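Long-range contact in GTPase-activating protein skywalker (Drosophila melanogaster, PDB 6R82), which acts as a GTPase-activating protein for Rab35 that regulates synaptic vesicle protein recycling and turnover via endosomal trafficking, here represented by its TLDc domain: residues 29-38 and 177-187. Residues are numbered along the deposited sequence; the frame is centred on the assembly and turned at random.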
loop_
_atom_site.group_PDB
_atom_site.type_symbol
_atom_site.label_atom_id
_atom_site.label_comp_id
_atom_site.label_asym_id
_atom_site.label_seq_id
_atom_site.Cartn_x
_atom_site.Cartn_y
_atom_site.Cartn_z
ATOM N N TYR A 29 -13.058 -5.716 -11.914
ATOM C CA TYR A 29 -13.835 -4.945 -10.952
ATOM C C TYR A 29 -13.622 -3.440 -11.153
ATOM O O TYR A 29 -12.714 -2.999 -11.868
ATOM C CB TYR A 29 -13.459 -5.374 -9.520
ATOM C CG TYR A 29 -13.900 -6.789 -9.205
ATOM C CD1 TYR A 29 -15.165 -7.038 -8.702
ATOM C CD2 TYR A 29 -13.060 -7.872 -9.423
ATOM C CE1 TYR A 29 -15.591 -8.323 -8.419
ATOM C CE2 TYR A 29 -13.472 -9.166 -9.145
ATOM C CZ TYR A 29 -14.744 -9.381 -8.641
ATOM O OH TYR A 29 -15.176 -10.643 -8.348
ATOM N N GLN A 30 -14.501 -2.630 -10.510
ATOM C CA GLN A 30 -14.411 -1.179 -10.662
ATOM C C GLN A 30 -13.641 -0.586 -9.494
ATOM O O GLN A 30 -13.979 -0.869 -8.339
ATOM C CB GLN A 30 -15.799 -0.545 -10.736
ATOM C CG GLN A 30 -16.594 -0.938 -12.006
ATOM C CD GLN A 30 -15.897 -0.522 -13.312
ATOM O OE1 GLN A 30 -15.510 0.643 -13.485
ATOM N NE2 GLN A 30 -15.731 -1.482 -14.234
ATOM N N PRO A 31 -12.615 0.223 -9.736
ATOM C CA PRO A 31 -11.880 0.827 -8.621
ATOM C C PRO A 31 -12.629 2.050 -8.117
ATOM O O PRO A 31 -13.188 2.822 -8.894
ATOM C CB PRO A 31 -10.530 1.196 -9.245
ATOM C CG PRO A 31 -10.882 1.519 -10.675
ATOM C CD PRO A 31 -12.068 0.624 -11.047
ATOM N N VAL A 32 -12.678 2.196 -6.798
ATOM C CA VAL A 32 -13.383 3.298 -6.160
ATOM C C VAL A 32 -12.448 3.898 -5.121
ATOM O O VAL A 32 -11.711 3.175 -4.437
ATOM C CB VAL A 32 -14.713 2.850 -5.506
ATOM C CG1 VAL A 32 -15.715 2.315 -6.565
ATOM C CG2 VAL A 32 -14.470 1.791 -4.422
ATOM N N LEU A 33 -12.476 5.215 -5.014
ATOM C CA LEU A 33 -11.633 5.950 -4.082
ATOM C C LEU A 33 -12.204 5.832 -2.673
ATOM O O LEU A 33 -13.314 6.307 -2.415
ATOM C CB LEU A 33 -11.562 7.417 -4.507
ATOM C CG LEU A 33 -10.794 8.303 -3.528
ATOM C CD1 LEU A 33 -9.306 7.973 -3.666
ATOM C CD2 LEU A 33 -11.086 9.792 -3.758
ATOM N N LEU A 34 -11.448 5.208 -1.758
ATOM C CA LEU A 34 -11.903 5.047 -0.370
ATOM C C LEU A 34 -11.462 6.188 0.542
ATOM O O LEU A 34 -12.177 6.521 1.497
ATOM C CB LEU A 34 -11.373 3.735 0.230
ATOM C CG LEU A 34 -11.600 2.464 -0.599
ATOM C CD1 LEU A 34 -10.899 1.269 0.042
ATOM C CD2 LEU A 34 -13.111 2.198 -0.748
ATOM N N TYR A 35 -10.292 6.770 0.285
ATOM C CA TYR A 35 -9.670 7.697 1.222
ATOM C C TYR A 35 -8.675 8.544 0.462
ATOM O O TYR A 35 -7.873 8.005 -0.311
ATOM C CB TYR A 35 -8.943 6.958 2.361
ATOM C CG TYR A 35 -8.287 7.902 3.380
ATOM C CD1 TYR A 35 -9.035 8.476 4.407
ATOM C CD2 TYR A 35 -6.939 8.227 3.297
ATOM C CE1 TYR A 35 -8.457 9.336 5.325
ATOM C CE2 TYR A 35 -6.352 9.088 4.216
ATOM C CZ TYR A 35 -7.119 9.634 5.223
ATOM O OH TYR A 35 -6.553 10.495 6.134
ATOM N N THR A 36 -8.710 9.856 0.697
ATOM C CA THR A 36 -7.673 10.742 0.191
ATOM C C THR A 36 -7.361 11.821 1.220
ATOM O O THR A 36 -8.268 12.414 1.813
ATOM C CB THR A 36 -8.065 11.403 -1.138
ATOM O OG1 THR A 36 -7.067 12.371 -1.491
ATOM C CG2 THR A 36 -9.397 12.104 -1.010
ATOM N N THR A 37 -6.070 12.081 1.405
ATOM C CA THR A 37 -5.632 13.117 2.332
ATOM C C THR A 37 -6.034 14.509 1.869
ATOM O O THR A 37 -6.027 15.444 2.675
ATOM C CB THR A 37 -4.124 13.041 2.505
ATOM O OG1 THR A 37 -3.509 13.043 1.211
ATOM C CG2 THR A 37 -3.743 11.756 3.216
ATOM N N GLU A 38 -6.407 14.661 0.596
ATOM C CA GLU A 38 -6.889 15.942 0.099
ATOM C C GLU A 38 -8.286 16.289 0.608
ATOM O O GLU A 38 -8.656 17.469 0.577
ATOM C CB GLU A 38 -6.882 15.946 -1.434
ATOM C CG GLU A 38 -5.505 16.201 -2.069
ATOM C CD GLU A 38 -5.602 16.628 -3.536
ATOM O OE1 GLU A 38 -5.506 17.848 -3.822
ATOM O OE2 GLU A 38 -5.781 15.741 -4.402
ATOM N N ARG A 177 2.687 14.395 0.058
ATOM C CA ARG A 177 1.852 15.462 -0.475
ATOM C C ARG A 177 0.394 15.029 -0.525
ATOM O O ARG A 177 -0.497 15.765 -0.091
ATOM C CB ARG A 177 2.333 15.878 -1.863
ATOM C CG ARG A 177 1.755 17.209 -2.309
ATOM C CD ARG A 177 1.829 17.379 -3.816
ATOM N NE ARG A 177 3.175 17.148 -4.334
ATOM C CZ ARG A 177 3.616 17.610 -5.503
ATOM N NH1 ARG A 177 2.816 18.339 -6.277
ATOM N NH2 ARG A 177 4.856 17.348 -5.899
ATOM N N VAL A 178 0.131 13.835 -1.050
ATOM C CA VAL A 178 -1.210 13.266 -1.011
ATOM C C VAL A 178 -1.096 11.748 -0.948
ATOM O O VAL A 178 -0.207 11.139 -1.555
ATOM C CB VAL A 178 -2.068 13.752 -2.202
ATOM C CG1 VAL A 178 -1.343 13.526 -3.503
ATOM C CG2 VAL A 178 -3.441 13.061 -2.210
ATOM N N LEU A 179 -1.966 11.150 -0.147
ATOM C CA LEU A 179 -2.121 9.707 -0.097
ATOM C C LEU A 179 -3.530 9.352 -0.550
ATOM O O LEU A 179 -4.496 10.013 -0.158
ATOM C CB LEU A 179 -1.857 9.173 1.311
ATOM C CG LEU A 179 -2.091 7.666 1.408
ATOM C CD1 LEU A 179 -0.856 6.990 1.925
ATOM C CD2 LEU A 179 -3.267 7.395 2.314
ATOM N N GLU A 180 -3.632 8.317 -1.386
ATOM C CA GLU A 180 -4.903 7.826 -1.897
ATOM C C GLU A 180 -4.998 6.320 -1.689
ATOM O O GLU A 180 -4.011 5.602 -1.862
ATOM C CB GLU A 180 -5.059 8.149 -3.393
ATOM C CG GLU A 180 -5.506 9.590 -3.665
ATOM C CD GLU A 180 -5.468 9.972 -5.151
ATOM O OE1 GLU A 180 -5.002 9.148 -5.984
ATOM O OE2 GLU A 180 -5.902 11.108 -5.474
ATOM N N VAL A 181 -6.193 5.850 -1.320
ATOM C CA VAL A 181 -6.482 4.424 -1.197
ATOM C C VAL A 181 -7.713 4.101 -2.038
ATOM O O VAL A 181 -8.747 4.761 -1.904
ATOM C CB VAL A 181 -6.713 3.995 0.267
ATOM C CG1 VAL A 181 -6.790 2.461 0.354
ATOM C CG2 VAL A 181 -5.599 4.517 1.160
ATOM N N TYR A 182 -7.600 3.085 -2.891
ATOM C CA TYR A 182 -8.690 2.605 -3.729
ATOM C C TYR A 182 -9.124 1.226 -3.263
ATOM O O TYR A 182 -8.292 0.418 -2.847
ATOM C CB TYR A 182 -8.264 2.538 -5.211
ATOM C CG TYR A 182 -7.988 3.905 -5.801
ATOM C CD1 TYR A 182 -6.729 4.492 -5.683
ATOM C CD2 TYR A 182 -8.986 4.615 -6.451
ATOM C CE1 TYR A 182 -6.473 5.759 -6.206
ATOM C CE2 TYR A 182 -8.744 5.884 -6.967
ATOM C CZ TYR A 182 -7.482 6.446 -6.843
ATOM O OH TYR A 182 -7.236 7.699 -7.363
ATOM N N GLY A 183 -10.433 0.968 -3.327
ATOM C CA GLY A 183 -10.974 -0.366 -3.235
ATOM C C GLY A 183 -11.541 -0.832 -4.569
ATOM O O GLY A 183 -11.353 -0.202 -5.611
ATOM N N PHE A 184 -12.253 -1.957 -4.521
ATOM C CA PHE A 184 -12.806 -2.554 -5.736
ATOM C C PHE A 184 -14.220 -3.042 -5.472
ATOM O O PHE A 184 -14.462 -3.745 -4.485
ATOM C CB PHE A 184 -11.925 -3.711 -6.234
ATOM C CG PHE A 184 -10.510 -3.305 -6.518
ATOM C CD1 PHE A 184 -9.572 -3.249 -5.493
ATOM C CD2 PHE A 184 -10.117 -2.946 -7.802
ATOM C CE1 PHE A 184 -8.274 -2.851 -5.741
ATOM C CE2 PHE A 184 -8.806 -2.558 -8.058
ATOM C CZ PHE A 184 -7.885 -2.508 -7.022
ATOM N N VAL A 185 -15.149 -2.689 -6.361
ATOM C CA VAL A 185 -16.540 -3.085 -6.203
ATOM C C VAL A 185 -16.981 -3.841 -7.451
ATOM O O VAL A 185 -16.393 -3.713 -8.525
ATOM C CB VAL A 185 -17.472 -1.876 -5.928
ATOM C CG1 VAL A 185 -17.113 -1.198 -4.582
ATOM C CG2 VAL A 185 -17.414 -0.864 -7.064
ATOM N N GLY A 186 -18.021 -4.659 -7.285
ATOM C CA GLY A 186 -18.670 -5.282 -8.424
ATOM C C GLY A 186 -18.892 -6.779 -8.348
ATOM O O GLY A 186 -18.935 -7.444 -9.390
ATOM N N ILE A 187 -19.052 -7.318 -7.141
ATOM C CA ILE A 187 -19.280 -8.753 -6.943
ATOM C C ILE A 187 -20.443 -9.296 -7.791
ATOM O O ILE A 187 -21.525 -8.690 -7.848
ATOM C CB ILE A 187 -19.551 -9.074 -5.467
ATOM C CG1 ILE A 187 -18.280 -8.973 -4.632
ATOM C CG2 ILE A 187 -20.104 -10.470 -5.348
ATOM C CD1 ILE A 187 -18.586 -8.962 -3.138
HETATM O O HOH W 1 -6.869 12.796 -4.044
#
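Leu34 fills the hollow over Gly183: its CG rides 3.3 Å from Gly183 N, and CD1 lies directly against Gly183 CA, which carries no side chain. This bump is made by a classic beta bulge, in which Leu34 and Tyr35 both face Val181. Val181 O takes a 2.7 Å bond from Leu34 N and a weak one from Tyr35 N, and Val181 N closes the bulge on Tyr35 O. Before it, strands 30-36 and 178-185 pair antiparallel through Gln30 with Val185 and Val32 with Gly183, both hydrogen-bonded; after it comes the non-hydrogen-bonded pair Thr36 with Glu180. Leu33, on the other face, holds CD1 over one face of the Tyr182 ring, offset toward the rim and 4.2 Å from its centroid. CG of Leu33 stands opposite the backbone N (chi1 175°), which swings the branch across to the ring for this CH-pi contact. Pro31 and Phe184 share this face, packed toward Leu15 and Trp19 and toward Ile26, respectively. On the opposite face, near the chain end, Val32 CG1 and Val185 CG2 meet at 3.6 Å, the two side chains crossing at about a right angle, and Tyr29 turns a ring edge to Val185 O. At the other end Thr37 OG1 replaces a backbone carbonyl, accepting from Leu179 N at 2.8 Å, while Thr37 N returns a bond to Leu179 O. One water joins Thr36 OG1 to Glu38 OE2; Thr36 OG1 also accepts from Glu38 N, an ST turn. Helix 44-51 covers Tyr35 and Val181, and strand 57-63 continues the sheet beyond 178-185. The arrangement is a bulged antiparallel strand pair, joining an early strand to the C-terminal strand in the beta-sheet of the TLDc domain.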